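Local coordinates for protein esterase D (Lactobacillus rhamnosus, PDB 3DYV) that probably hydrolyses carboxylic esters, as an alpha/beta-hydrolase with a predicted serine-histidine-aspartate catalytic triad, at residues Ser125-Gly130 / Tyr204-Ala209. Residues are numbered along the deposited sequence; the frame is centred on the assembly and turned at random.
Sequences SPILPG and YQLRDA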
# COMPACT_ATOMS: atom_id res chain seq x y z
N SER A 125 -2.96 6.50 1.88
CA SER A 125 -2.96 6.48 0.42
C SER A 125 -4.18 7.24 -0.12
O SER A 125 -5.21 6.64 -0.44
CB SER A 125 -2.98 5.05 -0.11
OG SER A 125 -2.84 5.02 -1.53
N PRO A 126 -4.08 8.58 -0.20
CA PRO A 126 -5.18 9.42 -0.69
C PRO A 126 -5.63 9.16 -2.14
O PRO A 126 -6.72 9.59 -2.51
CB PRO A 126 -4.62 10.84 -0.56
CG PRO A 126 -3.51 10.73 0.43
CD PRO A 126 -2.92 9.40 0.20
N ILE A 127 -4.79 8.50 -2.94
CA ILE A 127 -5.12 8.11 -4.32
C ILE A 127 -5.06 9.30 -5.27
O ILE A 127 -4.30 9.30 -6.24
CB ILE A 127 -6.51 7.41 -4.46
CG1 ILE A 127 -6.66 6.24 -3.48
CG2 ILE A 127 -6.71 6.92 -5.88
CD1 ILE A 127 -5.59 5.16 -3.60
N LEU A 128 -5.88 10.32 -4.99
CA LEU A 128 -5.85 11.58 -5.73
C LEU A 128 -4.45 12.18 -5.60
O LEU A 128 -3.98 12.41 -4.48
CB LEU A 128 -6.90 12.54 -5.16
CG LEU A 128 -8.40 12.24 -5.37
CD1 LEU A 128 -8.74 12.21 -6.84
CD2 LEU A 128 -8.86 10.95 -4.69
N PRO A 129 -3.75 12.41 -6.73
CA PRO A 129 -2.40 12.96 -6.62
C PRO A 129 -2.35 14.40 -6.10
O PRO A 129 -3.25 15.19 -6.38
CB PRO A 129 -1.86 12.89 -8.06
CG PRO A 129 -2.81 12.07 -8.82
CD PRO A 129 -4.13 12.16 -8.13
N GLY A 130 -1.30 14.72 -5.35
CA GLY A 130 -1.13 16.07 -4.83
C GLY A 130 0.32 16.36 -4.50
O GLY A 130 1.22 15.61 -4.91
N TYR A 204 -9.63 13.09 2.45
CA TYR A 204 -11.01 13.60 2.51
C TYR A 204 -11.66 13.59 1.12
O TYR A 204 -12.85 13.33 1.01
CB TYR A 204 -11.06 15.00 3.12
CG TYR A 204 -10.60 15.05 4.56
CD1 TYR A 204 -11.43 14.63 5.58
CD2 TYR A 204 -9.32 15.51 4.89
CE1 TYR A 204 -11.02 14.67 6.90
CE2 TYR A 204 -8.90 15.55 6.20
CZ TYR A 204 -9.75 15.13 7.21
OH TYR A 204 -9.34 15.16 8.52
N GLN A 205 -10.87 13.88 0.09
CA GLN A 205 -11.37 13.82 -1.29
C GLN A 205 -11.62 12.38 -1.74
O GLN A 205 -12.59 12.10 -2.44
CB GLN A 205 -10.43 14.54 -2.27
CG GLN A 205 -10.61 16.06 -2.27
CD GLN A 205 -10.02 16.74 -3.50
OE1 GLN A 205 -9.06 16.24 -4.11
NE2 GLN A 205 -10.59 17.87 -3.88
N LEU A 206 -10.74 11.47 -1.33
CA LEU A 206 -10.95 10.04 -1.56
C LEU A 206 -12.27 9.58 -0.96
O LEU A 206 -13.10 8.98 -1.64
CB LEU A 206 -9.79 9.23 -0.98
CG LEU A 206 -9.92 7.70 -1.01
CD1 LEU A 206 -10.13 7.18 -2.43
CD2 LEU A 206 -8.70 7.05 -0.36
N ARG A 207 -12.46 9.89 0.33
CA ARG A 207 -13.71 9.58 1.04
C ARG A 207 -14.94 10.08 0.28
O ARG A 207 -15.89 9.33 0.06
CB ARG A 207 -13.66 10.21 2.44
CG ARG A 207 -14.92 10.02 3.30
CD ARG A 207 -14.99 11.02 4.44
NE ARG A 207 -15.09 12.39 3.93
CZ ARG A 207 -14.97 13.50 4.67
NH1 ARG A 207 -14.75 13.43 5.98
NH2 ARG A 207 -15.08 14.68 4.08
N ASP A 208 -14.90 11.36 -0.11
CA ASP A 208 -16.03 12.00 -0.80
C ASP A 208 -16.27 11.48 -2.22
O ASP A 208 -17.40 11.57 -2.71
CB ASP A 208 -15.83 13.52 -0.84
CG ASP A 208 -15.87 14.16 0.53
OD1 ASP A 208 -16.36 13.51 1.48
OD2 ASP A 208 -15.42 15.31 0.67
N ALA A 209 -15.24 10.96 -2.86
CA ALA A 209 -15.37 10.39 -4.21
C ALA A 209 -16.03 9.01 -4.23
O ALA A 209 -16.53 8.56 -5.27
CB ALA A 209 -14.01 10.33 -4.90
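Leu206 of helix 202-209 lies against the loop 125-128, and its side chain is a worked case of one leucine packing on a loop carbon by carbon. CB stands 3.4 Å from the carbonyl oxygen of Pro126, O, and also meets the CD2 methyl of Leu128 at 4.2 Å. CG lies 4.0 Å from that same Pro126 O, and its position anti to the backbone N (chi1 173°) places both methyls beside Ser125 and Ile127. There the branch divides: CD1 rests 3.7 Å from CG1 of Ile127, whereas CD2 touches that CG1 and also comes within 3.5 Å of the carbonyl oxygen of Ser125, O. The Pro126 oxygen is not left to carbon alone, since the backbone N of Leu128 donates to it at 2.7 Å, closing a classic gamma turn with Ile127 (phi 75°, psi -59°) at its middle. The topology is that of an alpha/beta-hydrolase: the loop leaves the C-terminal end of strand 119-123; strand 187-192 lies next to 119-123 and parallel to it, and the helix comes after 187-192. Ser125 OG is hydrogen-bonded to the backbone O of Ser101, which places the start of the loop beside the predicted nucleophile. Cut back to an alanine here, Leu206 would lose CG and both methyls, and a gap would probably open beside Ile127 CG1 and the carbonyl of Ser125. Farther along the turn, Leu128 lays its CD2 methyl over the helix backbone, 3.9 Å from CA of Leu206, while Gln205 OE1 approaches Leu128 CG at the more exposed border. Leu180 touches both Leu206 and Leu128, Ile189 of strand 187-192 adjoins Leu206, and Ile127 is backed by Ile105 and Met108 of helix 102-113.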